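Local coordinates for DNA processing protein DprA (Streptococcus pneumoniae, PDB 3UQZ), which helps load the RecA recombinase onto single-stranded DNA during natural transformation and protects that DNA, which it is thought to bind cooperatively, from nucleases, at residues 22-27 with 33-38; 12-17 with 57-62; 242-247 with 260-265; 222-225 with 229-232. All coordinates share one frame; numbering follows the deposited sequence.

Contact 1. Residues 22-27 with 33-38; sequences LKVLEY and QELLLG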
loop_
_atom_site.group_PDB
_atom_site.type_symbol
_atom_site.label_atom_id
_atom_site.label_comp_id
_atom_site.label_asym_id
_atom_site.label_seq_id
_atom_site.Cartn_x
_atom_site.Cartn_y
_atom_site.Cartn_z
ATOM N N LEU A 22 -36.651 14.411 -3.210
ATOM C CA LEU A 22 -36.579 13.020 -2.777
ATOM C C LEU A 22 -37.621 12.716 -1.697
ATOM O O LEU A 22 -38.286 11.693 -1.807
ATOM C CB LEU A 22 -35.165 12.654 -2.298
ATOM C CG LEU A 22 -34.329 11.824 -3.278
ATOM C CD1 LEU A 22 -32.860 11.885 -2.922
ATOM C CD2 LEU A 22 -34.828 10.370 -3.351
ATOM N N LYS A 23 -37.801 13.620 -0.693
ATOM C CA LYS A 23 -38.823 13.487 0.364
ATOM C C LYS A 23 -40.223 13.474 -0.258
ATOM O O LYS A 23 -41.034 12.620 0.103
ATOM C CB LYS A 23 -38.740 14.639 1.386
ATOM C CG LYS A 23 -37.621 14.503 2.395
ATOM C CD LYS A 23 -37.682 15.614 3.428
ATOM C CE LYS A 23 -36.434 15.642 4.275
ATOM N NZ LYS A 23 -35.305 16.357 3.614
ATOM N N VAL A 24 -40.486 14.408 -1.217
ATOM C CA VAL A 24 -41.768 14.541 -1.910
ATOM C C VAL A 24 -42.094 13.249 -2.654
ATOM O O VAL A 24 -43.193 12.717 -2.492
ATOM C CB VAL A 24 -41.804 15.790 -2.835
ATOM C CG1 VAL A 24 -43.056 15.820 -3.711
ATOM C CG2 VAL A 24 -41.680 17.085 -2.034
ATOM N N LEU A 25 -41.128 12.729 -3.439
ATOM C CA LEU A 25 -41.321 11.505 -4.224
ATOM C C LEU A 25 -41.520 10.255 -3.389
ATOM O O LEU A 25 -42.260 9.360 -3.803
ATOM C CB LEU A 25 -40.227 11.314 -5.285
ATOM C CG LEU A 25 -40.125 12.402 -6.364
ATOM C CD1 LEU A 25 -38.900 12.199 -7.206
ATOM C CD2 LEU A 25 -41.372 12.462 -7.250
ATOM N N GLU A 26 -40.885 10.209 -2.208
ATOM C CA GLU A 26 -41.003 9.100 -1.261
ATOM C C GLU A 26 -42.435 9.014 -0.718
ATOM O O GLU A 26 -43.005 7.924 -0.677
ATOM C CB GLU A 26 -39.996 9.263 -0.115
ATOM C CG GLU A 26 -38.559 8.974 -0.516
ATOM C CD GLU A 26 -37.577 8.799 0.628
ATOM O OE1 GLU A 26 -37.932 9.101 1.793
ATOM O OE2 GLU A 26 -36.450 8.329 0.352
ATOM N N TYR A 27 -43.020 10.169 -0.348
ATOM C CA TYR A 27 -44.391 10.285 0.143
ATOM C C TYR A 27 -45.385 10.024 -1.001
ATOM O O TYR A 27 -46.379 9.325 -0.799
ATOM C CB TYR A 27 -44.625 11.681 0.765
ATOM C CG TYR A 27 -46.018 11.911 1.321
ATOM C CD1 TYR A 27 -46.276 11.788 2.684
ATOM C CD2 TYR A 27 -47.068 12.290 0.490
ATOM C CE1 TYR A 27 -47.554 12.014 3.203
ATOM C CE2 TYR A 27 -48.351 12.502 0.994
ATOM C CZ TYR A 27 -48.591 12.368 2.351
ATOM O OH TYR A 27 -49.863 12.590 2.839
ATOM N N GLN A 33 -47.888 9.412 -7.268
ATOM C CA GLN A 33 -47.294 10.731 -7.541
ATOM C C GLN A 33 -48.324 11.829 -7.857
ATOM O O GLN A 33 -48.027 12.796 -8.557
ATOM C CB GLN A 33 -46.130 10.654 -8.567
ATOM C CG GLN A 33 -44.959 9.734 -8.178
ATOM C CD GLN A 33 -44.315 10.039 -6.844
ATOM O OE1 GLN A 33 -44.336 11.172 -6.340
ATOM N NE2 GLN A 33 -43.731 9.020 -6.233
ATOM N N GLU A 34 -49.533 11.675 -7.299
ATOM C CA GLU A 34 -50.674 12.578 -7.441
ATOM C C GLU A 34 -50.798 13.325 -6.117
ATOM O O GLU A 34 -51.330 12.786 -5.144
ATOM C CB GLU A 34 -51.941 11.764 -7.763
ATOM C CG GLU A 34 -53.014 12.548 -8.488
ATOM C CD GLU A 34 -52.851 12.650 -9.993
ATOM O OE1 GLU A 34 -52.646 11.602 -10.648
ATOM O OE2 GLU A 34 -52.994 13.777 -10.524
ATOM N N LEU A 35 -50.210 14.529 -6.059
ATOM C CA LEU A 35 -50.152 15.384 -4.864
ATOM C C LEU A 35 -50.521 16.809 -5.221
ATOM O O LEU A 35 -50.207 17.240 -6.325
ATOM C CB LEU A 35 -48.709 15.391 -4.291
ATOM C CG LEU A 35 -48.164 14.091 -3.685
ATOM C CD1 LEU A 35 -46.670 14.174 -3.489
ATOM C CD2 LEU A 35 -48.816 13.786 -2.359
ATOM N N LEU A 36 -51.187 17.551 -4.328
ATOM C CA LEU A 36 -51.409 18.946 -4.681
ATOM C C LEU A 36 -50.290 19.850 -4.180
ATOM O O LEU A 36 -49.625 19.509 -3.206
ATOM C CB LEU A 36 -52.837 19.509 -4.533
ATOM C CG LEU A 36 -53.687 19.235 -3.308
ATOM C CD1 LEU A 36 -53.121 19.902 -2.086
ATOM C CD2 LEU A 36 -55.058 19.799 -3.528
ATOM N N LEU A 37 -50.049 20.962 -4.881
ATOM C CA LEU A 37 -48.946 21.894 -4.646
ATOM C C LEU A 37 -48.685 22.310 -3.211
ATOM O O LEU A 37 -47.520 22.410 -2.818
ATOM C CB LEU A 37 -49.038 23.096 -5.584
ATOM C CG LEU A 37 -47.763 23.904 -5.825
ATOM C CD1 LEU A 37 -46.660 23.067 -6.481
ATOM C CD2 LEU A 37 -48.056 25.065 -6.703
ATOM N N GLY A 38 -49.755 22.510 -2.440
ATOM C CA GLY A 38 -49.680 22.859 -1.027
ATOM C C GLY A 38 -49.067 21.748 -0.203
ATOM O O GLY A 38 -48.345 22.021 0.758
#

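Contact 2. Residues 12-17 with 57-62; sequences KKSGLT and FQIDDA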
loop_
_atom_site.group_PDB
_atom_site.type_symbol
_atom_site.label_atom_id
_atom_site.label_comp_id
_atom_site.label_asym_id
_atom_site.label_seq_id
_atom_site.Cartn_x
_atom_site.Cartn_y
_atom_site.Cartn_z
ATOM N N LYS A 12 -37.214 21.804 -9.179
ATOM C CA LYS A 12 -35.808 22.204 -9.036
ATOM C C LYS A 12 -35.679 23.693 -9.397
ATOM O O LYS A 12 -35.017 24.443 -8.682
ATOM C CB LYS A 12 -34.896 21.356 -9.948
ATOM C CG LYS A 12 -34.239 20.184 -9.230
ATOM C CD LYS A 12 -33.306 19.366 -10.104
ATOM C CE LYS A 12 -32.310 18.629 -9.242
ATOM N NZ LYS A 12 -31.712 17.482 -9.952
ATOM N N LYS A 13 -36.375 24.126 -10.467
ATOM C CA LYS A 13 -36.416 25.511 -10.944
ATOM C C LYS A 13 -37.184 26.459 -10.011
ATOM O O LYS A 13 -36.985 27.673 -10.080
ATOM C CB LYS A 13 -36.993 25.570 -12.368
ATOM C CG LYS A 13 -36.021 25.070 -13.420
ATOM C CD LYS A 13 -35.185 26.210 -13.980
ATOM C CE LYS A 13 -33.916 25.710 -14.599
ATOM N NZ LYS A 13 -33.088 26.832 -15.103
ATOM N N SER A 14 -38.051 25.910 -9.142
ATOM C CA SER A 14 -38.843 26.687 -8.192
ATOM C C SER A 14 -38.084 26.885 -6.881
ATOM O O SER A 14 -38.548 27.622 -6.011
ATOM C CB SER A 14 -40.185 26.012 -7.941
ATOM O OG SER A 14 -40.891 25.786 -9.150
ATOM N N GLY A 15 -36.931 26.224 -6.751
ATOM C CA GLY A 15 -36.054 26.349 -5.595
ATOM C C GLY A 15 -35.932 25.143 -4.690
ATOM O O GLY A 15 -35.296 25.240 -3.637
ATOM N N LEU A 16 -36.519 24.000 -5.075
ATOM C CA LEU A 16 -36.444 22.790 -4.257
ATOM C C LEU A 16 -35.128 22.054 -4.493
ATOM O O LEU A 16 -34.706 21.895 -5.645
ATOM C CB LEU A 16 -37.659 21.885 -4.528
ATOM C CG LEU A 16 -38.779 21.842 -3.460
ATOM C CD1 LEU A 16 -39.079 23.219 -2.872
ATOM C CD2 LEU A 16 -40.046 21.192 -4.016
ATOM N N THR A 17 -34.458 21.638 -3.400
ATOM C CA THR A 17 -33.199 20.887 -3.476
ATOM C C THR A 17 -33.514 19.439 -3.825
ATOM O O THR A 17 -34.645 18.985 -3.628
ATOM C CB THR A 17 -32.403 20.939 -2.158
ATOM O OG1 THR A 17 -33.122 20.241 -1.147
ATOM C CG2 THR A 17 -32.069 22.342 -1.718
ATOM N N PHE A 57 -45.509 29.284 -9.650
ATOM C CA PHE A 57 -46.529 29.976 -10.440
ATOM C C PHE A 57 -45.969 30.969 -11.448
ATOM O O PHE A 57 -46.568 31.132 -12.517
ATOM C CB PHE A 57 -47.585 30.631 -9.538
ATOM C CG PHE A 57 -48.457 29.635 -8.812
ATOM C CD1 PHE A 57 -49.178 28.671 -9.509
ATOM C CD2 PHE A 57 -48.580 29.674 -7.434
ATOM C CE1 PHE A 57 -49.968 27.740 -8.833
ATOM C CE2 PHE A 57 -49.358 28.729 -6.761
ATOM C CZ PHE A 57 -50.079 27.802 -7.465
ATOM N N GLN A 58 -44.814 31.601 -11.135
ATOM C CA GLN A 58 -44.167 32.569 -12.026
ATOM C C GLN A 58 -43.474 31.926 -13.231
ATOM O O GLN A 58 -43.144 32.628 -14.190
ATOM C CB GLN A 58 -43.221 33.496 -11.250
ATOM C CG GLN A 58 -43.973 34.476 -10.343
ATOM C CD GLN A 58 -43.125 35.083 -9.258
ATOM O OE1 GLN A 58 -41.969 34.703 -9.025
ATOM N NE2 GLN A 58 -43.698 36.046 -8.551
ATOM N N ILE A 59 -43.274 30.595 -13.196
ATOM C CA ILE A 59 -42.613 29.850 -14.271
ATOM C C ILE A 59 -43.424 29.837 -15.566
ATOM O O ILE A 59 -44.589 29.436 -15.563
ATOM C CB ILE A 59 -42.166 28.424 -13.801
ATOM C CG1 ILE A 59 -40.919 28.511 -12.887
ATOM C CG2 ILE A 59 -41.906 27.481 -14.987
ATOM C CD1 ILE A 59 -40.672 27.322 -12.022
ATOM N N ASP A 60 -42.794 30.280 -16.666
ATOM C CA ASP A 60 -43.377 30.258 -18.005
ATOM C C ASP A 60 -43.182 28.831 -18.537
ATOM O O ASP A 60 -42.090 28.478 -18.992
ATOM C CB ASP A 60 -42.699 31.313 -18.918
ATOM C CG ASP A 60 -43.074 31.294 -20.403
ATOM O OD1 ASP A 60 -44.107 30.676 -20.757
ATOM O OD2 ASP A 60 -42.353 31.934 -21.206
ATOM N N ASP A 61 -44.237 28.006 -18.433
ATOM C CA ASP A 61 -44.260 26.604 -18.858
ATOM C C ASP A 61 -43.821 26.363 -20.301
ATOM O O ASP A 61 -43.188 25.345 -20.573
ATOM C CB ASP A 61 -45.636 25.979 -18.609
ATOM C CG ASP A 61 -45.945 25.774 -17.146
ATOM O OD1 ASP A 61 -45.494 24.759 -16.583
ATOM O OD2 ASP A 61 -46.639 26.632 -16.559
ATOM N N ALA A 62 -44.143 27.288 -21.212
ATOM C CA ALA A 62 -43.778 27.187 -22.623
ATOM C C ALA A 62 -42.256 27.296 -22.815
ATOM O O ALA A 62 -41.676 26.484 -23.543
ATOM C CB ALA A 62 -44.495 28.261 -23.426
#

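Contact 3. Residues 242-247 with 260-265; sequences RDVFAI and HHLIQE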
loop_
_atom_site.group_PDB
_atom_site.type_symbol
_atom_site.label_atom_id
_atom_site.label_comp_id
_atom_site.label_asym_id
_atom_site.label_seq_id
_atom_site.Cartn_x
_atom_site.Cartn_y
_atom_site.Cartn_z
ATOM N N ARG A 242 -18.711 0.864 -0.738
ATOM C CA ARG A 242 -18.088 0.543 -2.026
ATOM C C ARG A 242 -16.592 0.254 -1.860
ATOM O O ARG A 242 -15.939 0.827 -0.982
ATOM C CB ARG A 242 -18.315 1.671 -3.068
ATOM C CG ARG A 242 -19.744 2.230 -3.187
ATOM C CD ARG A 242 -20.766 1.191 -3.621
ATOM N NE ARG A 242 -21.827 1.766 -4.451
ATOM C CZ ARG A 242 -22.968 2.262 -3.978
ATOM N NH1 ARG A 242 -23.203 2.277 -2.670
ATOM N NH2 ARG A 242 -23.882 2.746 -4.807
ATOM N N ASP A 243 -16.055 -0.653 -2.699
ATOM C CA ASP A 243 -14.648 -1.029 -2.679
ATOM C C ASP A 243 -13.814 0.066 -3.301
ATOM O O ASP A 243 -14.208 0.644 -4.322
ATOM C CB ASP A 243 -14.404 -2.328 -3.462
ATOM C CG ASP A 243 -14.954 -3.602 -2.857
ATOM O OD1 ASP A 243 -14.945 -3.723 -1.602
ATOM O OD2 ASP A 243 -15.316 -4.516 -3.634
ATOM N N VAL A 244 -12.653 0.353 -2.688
ATOM C CA VAL A 244 -11.703 1.314 -3.224
ATOM C C VAL A 244 -10.385 0.627 -3.537
ATOM O O VAL A 244 -9.843 -0.087 -2.692
ATOM C CB VAL A 244 -11.663 2.751 -2.608
ATOM C CG1 VAL A 244 -12.501 2.876 -1.344
ATOM C CG2 VAL A 244 -10.254 3.276 -2.400
ATOM N N PHE A 245 -9.957 0.734 -4.803
ATOM C CA PHE A 245 -8.754 0.115 -5.338
ATOM C C PHE A 245 -7.735 1.202 -5.585
ATOM O O PHE A 245 -7.901 1.996 -6.512
ATOM C CB PHE A 245 -9.075 -0.653 -6.638
ATOM C CG PHE A 245 -10.213 -1.635 -6.524
ATOM C CD1 PHE A 245 -10.037 -2.857 -5.885
ATOM C CD2 PHE A 245 -11.465 -1.340 -7.056
ATOM C CE1 PHE A 245 -11.097 -3.763 -5.772
ATOM C CE2 PHE A 245 -12.529 -2.247 -6.936
ATOM C CZ PHE A 245 -12.336 -3.450 -6.292
ATOM N N ALA A 246 -6.701 1.276 -4.731
ATOM C CA ALA A 246 -5.692 2.321 -4.846
ATOM C C ALA A 246 -4.412 1.871 -5.528
ATOM O O ALA A 246 -3.872 0.811 -5.202
ATOM C CB ALA A 246 -5.407 2.926 -3.488
ATOM N N ILE A 247 -3.944 2.672 -6.504
ATOM C CA ILE A 247 -2.699 2.436 -7.234
ATOM C C ILE A 247 -1.574 3.149 -6.460
ATOM O O ILE A 247 -1.665 4.370 -6.267
ATOM C CB ILE A 247 -2.782 2.906 -8.720
ATOM C CG1 ILE A 247 -3.898 2.155 -9.495
ATOM C CG2 ILE A 247 -1.417 2.750 -9.423
ATOM C CD1 ILE A 247 -4.386 2.857 -10.774
ATOM N N HIS A 260 -2.017 6.156 -0.584
ATOM C CA HIS A 260 -1.274 5.499 0.485
ATOM C C HIS A 260 -2.045 5.536 1.789
ATOM O O HIS A 260 -2.118 4.514 2.469
ATOM C CB HIS A 260 0.131 6.104 0.621
ATOM C CG HIS A 260 1.006 5.884 -0.577
ATOM N ND1 HIS A 260 2.126 6.659 -0.791
ATOM C CD2 HIS A 260 0.892 4.989 -1.590
ATOM C CE1 HIS A 260 2.661 6.214 -1.917
ATOM N NE2 HIS A 260 1.949 5.214 -2.437
ATOM N N HIS A 261 -2.665 6.689 2.109
ATOM C CA HIS A 261 -3.492 6.873 3.303
ATOM C C HIS A 261 -4.705 5.928 3.235
ATOM O O HIS A 261 -5.019 5.282 4.234
ATOM C CB HIS A 261 -3.931 8.342 3.430
ATOM C CG HIS A 261 -4.928 8.592 4.518
ATOM N ND1 HIS A 261 -4.544 8.681 5.851
ATOM C CD2 HIS A 261 -6.268 8.766 4.439
ATOM C CE1 HIS A 261 -5.658 8.900 6.533
ATOM N NE2 HIS A 261 -6.721 8.968 5.729
ATOM N N LEU A 262 -5.349 5.825 2.044
ATOM C CA LEU A 262 -6.510 4.965 1.807
ATOM C C LEU A 262 -6.177 3.487 2.025
ATOM O O LEU A 262 -6.957 2.785 2.673
ATOM C CB LEU A 262 -7.107 5.192 0.401
ATOM C CG LEU A 262 -7.992 6.436 0.216
ATOM C CD1 LEU A 262 -8.010 6.877 -1.232
ATOM C CD2 LEU A 262 -9.395 6.208 0.735
ATOM N N ILE A 263 -5.013 3.022 1.501
ATOM C CA ILE A 263 -4.526 1.642 1.652
ATOM C C ILE A 263 -4.320 1.331 3.142
ATOM O O ILE A 263 -4.744 0.272 3.608
ATOM C CB ILE A 263 -3.265 1.354 0.790
ATOM C CG1 ILE A 263 -3.614 1.373 -0.702
ATOM C CG2 ILE A 263 -2.606 0.021 1.180
ATOM C CD1 ILE A 263 -2.434 1.633 -1.635
ATOM N N GLN A 264 -3.722 2.280 3.887
ATOM C CA GLN A 264 -3.484 2.154 5.328
ATOM C C GLN A 264 -4.811 2.004 6.064
ATOM O O GLN A 264 -4.908 1.191 6.982
ATOM C CB GLN A 264 -2.707 3.364 5.867
ATOM C CG GLN A 264 -1.250 3.400 5.424
ATOM C CD GLN A 264 -0.514 4.651 5.853
ATOM O OE1 GLN A 264 -1.081 5.747 5.992
ATOM N NE2 GLN A 264 0.790 4.527 6.000
ATOM N N GLU A 265 -5.839 2.754 5.617
ATOM C CA GLU A 265 -7.190 2.764 6.179
ATOM C C GLU A 265 -8.078 1.569 5.772
ATOM O O GLU A 265 -9.217 1.472 6.234
ATOM C CB GLU A 265 -7.890 4.105 5.913
ATOM C CG GLU A 265 -7.320 5.281 6.694
ATOM C CD GLU A 265 -7.357 5.195 8.211
ATOM O OE1 GLU A 265 -8.345 4.657 8.763
ATOM O OE2 GLU A 265 -6.402 5.689 8.853
#

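Contact 4. Residues 222-225 with 229-232; sequences AEAK and GSLI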
loop_
_atom_site.group_PDB
_atom_site.type_symbol
_atom_site.label_atom_id
_atom_site.label_comp_id
_atom_site.label_asym_id
_atom_site.label_seq_id
_atom_site.Cartn_x
_atom_site.Cartn_y
_atom_site.Cartn_z
ATOM N N ALA A 222 -5.832 6.865 -8.359
ATOM C CA ALA A 222 -4.483 7.036 -8.858
ATOM C C ALA A 222 -4.107 8.480 -8.687
ATOM O O ALA A 222 -4.850 9.376 -9.096
ATOM C CB ALA A 222 -4.400 6.654 -10.317
ATOM N N GLU A 223 -2.957 8.705 -8.055
ATOM C CA GLU A 223 -2.400 10.024 -7.793
ATOM C C GLU A 223 -3.364 10.950 -7.063
ATOM O O GLU A 223 -3.637 12.051 -7.523
ATOM C CB GLU A 223 -1.775 10.657 -9.059
ATOM C CG GLU A 223 -0.606 9.857 -9.618
ATOM C CD GLU A 223 0.462 10.632 -10.362
ATOM O OE1 GLU A 223 0.186 11.771 -10.806
ATOM O OE2 GLU A 223 1.570 10.074 -10.539
ATOM N N ALA A 224 -3.870 10.501 -5.918
ATOM C CA ALA A 224 -4.734 11.309 -5.072
ATOM C C ALA A 224 -3.833 11.951 -4.021
ATOM O O ALA A 224 -3.043 11.259 -3.377
ATOM C CB ALA A 224 -5.804 10.445 -4.420
ATOM N N LYS A 225 -3.851 13.283 -3.958
ATOM C CA LYS A 225 -3.062 14.054 -3.000
ATOM C C LYS A 225 -3.817 14.084 -1.682
ATOM O O LYS A 225 -4.984 13.692 -1.635
ATOM C CB LYS A 225 -2.856 15.491 -3.497
ATOM C CG LYS A 225 -1.845 15.606 -4.610
ATOM C CD LYS A 225 -1.958 16.934 -5.282
ATOM C CE LYS A 225 -1.428 16.841 -6.683
ATOM N NZ LYS A 225 -1.212 18.187 -7.271
ATOM N N GLY A 229 -9.818 16.299 -3.979
ATOM C CA GLY A 229 -11.174 15.937 -4.371
ATOM C C GLY A 229 -11.357 14.439 -4.534
ATOM O O GLY A 229 -12.385 13.898 -4.122
ATOM N N SER A 230 -10.339 13.756 -5.111
ATOM C CA SER A 230 -10.317 12.309 -5.359
ATOM C C SER A 230 -10.393 11.523 -4.046
ATOM O O SER A 230 -11.106 10.520 -3.973
ATOM C CB SER A 230 -9.072 11.910 -6.144
ATOM O OG SER A 230 -8.472 13.003 -6.822
ATOM N N LEU A 231 -9.680 12.003 -3.006
ATOM C CA LEU A 231 -9.652 11.402 -1.673
ATOM C C LEU A 231 -11.025 11.483 -1.026
ATOM O O LEU A 231 -11.492 10.487 -0.471
ATOM C CB LEU A 231 -8.583 12.090 -0.803
ATOM C CG LEU A 231 -8.386 11.563 0.626
ATOM C CD1 LEU A 231 -7.631 10.257 0.641
ATOM C CD2 LEU A 231 -7.650 12.564 1.462
ATOM N N ILE A 232 -11.682 12.664 -1.131
ATOM C CA ILE A 232 -13.029 12.935 -0.603
ATOM C C ILE A 232 -14.056 11.969 -1.228
ATOM O O ILE A 232 -14.861 11.390 -0.496
ATOM C CB ILE A 232 -13.396 14.448 -0.733
ATOM C CG1 ILE A 232 -12.538 15.304 0.237
ATOM C CG2 ILE A 232 -14.891 14.701 -0.487
ATOM C CD1 ILE A 232 -12.372 16.792 -0.129
#

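Contact 1. Residues 22-27 with 33-38
The ring of Tyr-27 meets CD2 of Leu-35 at its edge, close to the ring plane, with CE2 of Tyr-27 3.6 Å from that methyl. The other flat group, the amide of Gln-33, points its N-H edge at the backbone of helix 18-28, with Leu-25 O nearly in the amide plane, in the helical domain of the sterile alpha motif (SAM) type. Here the connection that leads into helix 37-43 folds back on the helix before it. Leu-35 lays its two methyls against different residues: CD2 takes the tyrosine edge, while CD1 lies 4.0 Å from CG1 of Val-24. Ile-40 of helix 37-43 packs on both Val-24 and Leu-35, and Ile-43 reaches Tyr-27. Backbone bonds from Gln-33 to Ile-3 and from Leu-35 to Met-1 tie the connection to the chain's N-terminus. Gln-33 bends at chi2 (-56°), which turns its amide back to the helix, and its side chain crosses that of Leu-25 at about a right angle, OE1 lying 3.4 Å from Leu-25 CD2. NE2 of Gln-33 donates to the backbone O of Leu-25 over 2.9 Å; the N-H points almost straight at the oxygen (172°) and uses an in-plane lone pair.

Contact 2. Residues 12-17 with 57-62
The hydroxyl of Ser-14, whose OG approaches CD1 of Ile-59 to 3.3 Å, gives its hydrogen bond back to Lys-10 O in the last turn of helix 5-13. What it offers Ile-59 is plain van der Waals contact. The pair joins the end of helix 5-13 to the short link between helices 49-58 and 61-69, in the helical SAM-type domain. Ile-59 carries nearly all of its segment's share. Its CG1 stands anti to the carbonyl carbon (chi1 -75°), which brings CD1 up to both Ser-14 and Lys-13, and the same methyl lies 4.1 Å from Lys-13 CB. Lys-13 turns only the base of its side chain to the isoleucine, and a bend at chi2 (-91°) leads the rest away. Its NZ makes a salt bridge with Glu-67 on helix 61-69, and Leu-64 of that helix touches both Lys-13 and Ile-59. The chain can turn directly after Ser-14 because Gly-15 adopts a positive phi in a Schellman motif, with Gly-15 N bonded to Lys-12 O at 3.3 Å. Across the link, Asp-60 N-caps helix 61-69. The next residue, Asp-61, reaches back to helix 5-13, where its OD1 is held by two groups, in a salt bridge with Lys-10 NZ and a hydrogen bond with Tyr-6 OH. The capping bond of Asp-60 is weak, Ala-62 N lying 3.4 Å from its OD1 with an N-H...O angle of 134°.

Contact 3. Residues 242-247 with 260-265
A beta-alpha-beta crossover of the Rossmann fold links strand 243-246, helix 257-264 and the short strand 268-269, and this contact is where the helix lies on the strand that opens the unit. Two residues of the strand face the helix, Val-244 and Ala-246, two positions apart as a beta strand requires, while Phe-245 between them points away to the other side of the sheet. Ala-246 makes the closer approach. Its CB meets both CG1 and CD1 of Ile-263, 3.7 Å from CG1, so that the isoleucine arm lies along the small methyl rather than touching it with its end alone. Ile-263 gets there with CG1 anti to the carbonyl carbon (chi1 -68°), and its CD1 reaches on to within 3.9 Å of Ala-246 O. The second pair is looser: CG2 of Val-244 and CD2 of Leu-262 stand 4.4 Å apart, methyl against methyl. All four residues are buried and the joint is wholly apolar. The side of the helix turned to the second subunit is polar in part, since Gln-264 NE2 donates to Leu-269 O and Asp-275 OD2 of that subunit, whose Leu-269 also packs on Ile-263. Within the chain, Met-238 of helix 229-239 packs on both Val-244 and Leu-262, and Cys-234 also meets Leu-262, so the two helices lie side by side on this face. Strand 243-246 is bonded through its backbone to strand 218-222 along one edge and to Lys-268 at the start of strand 268-269 along the other.

Contact 4. Residues 222-225 with 229-232
The tight part of the contact is buried and small: CB of Ala-224 faces CB of Ser-230 at 4.0 Å, and stands 4.4 Å from Leu-231 N in the first turn of helix 229-239. This is the strand-to-helix turn of the Rossmann fold, in which the loop leaving strand 218-222 swings round and its helix starts beside it. A second touch follows, Lys-225 O lying 4.0 Å from Leu-231 CB. The looser side belongs to Lys-225, whose partly exposed side chain leads away from residues 229-232, and to Gly-229, exposed at the helix start. CG of Leu-231 swings to the far side from its backbone N (chi1 -178°), and the side chain packs on Leu-262 of helix 257-264; Cys-259 of that helix touches Ala-224. The Ser-230 side chain lies about 3 Å from a bound sulfate, most likely a crystallisation additive. Ser-228, between the segments, closes the turn: its OG bonds Lys-225 O and takes a weak bond from Leu-231 N.

How the contacts relate
The four contacts form two pairs, one in each domain of the chain. Contacts 1 and 2 belong to the N-terminal SAM-type helices, their centres about 16 Å apart; contact 1 is nested inside the loop that contact 2 closes, and Leu-37 packs on Phe-57 to join them. Contacts 4 and 3 follow in series in the Rossmann part, centres about 10 Å apart, on the neighbouring strands 218-222 and 243-246 and their helices, with Ile-247 packing on Ala-222. Between the pairs the centres are about 37 to 42 Å apart and nothing touches. Contact 3 alone also borders the second subunit, in a protein whose dimerization is crucial for loading RecA onto DNA.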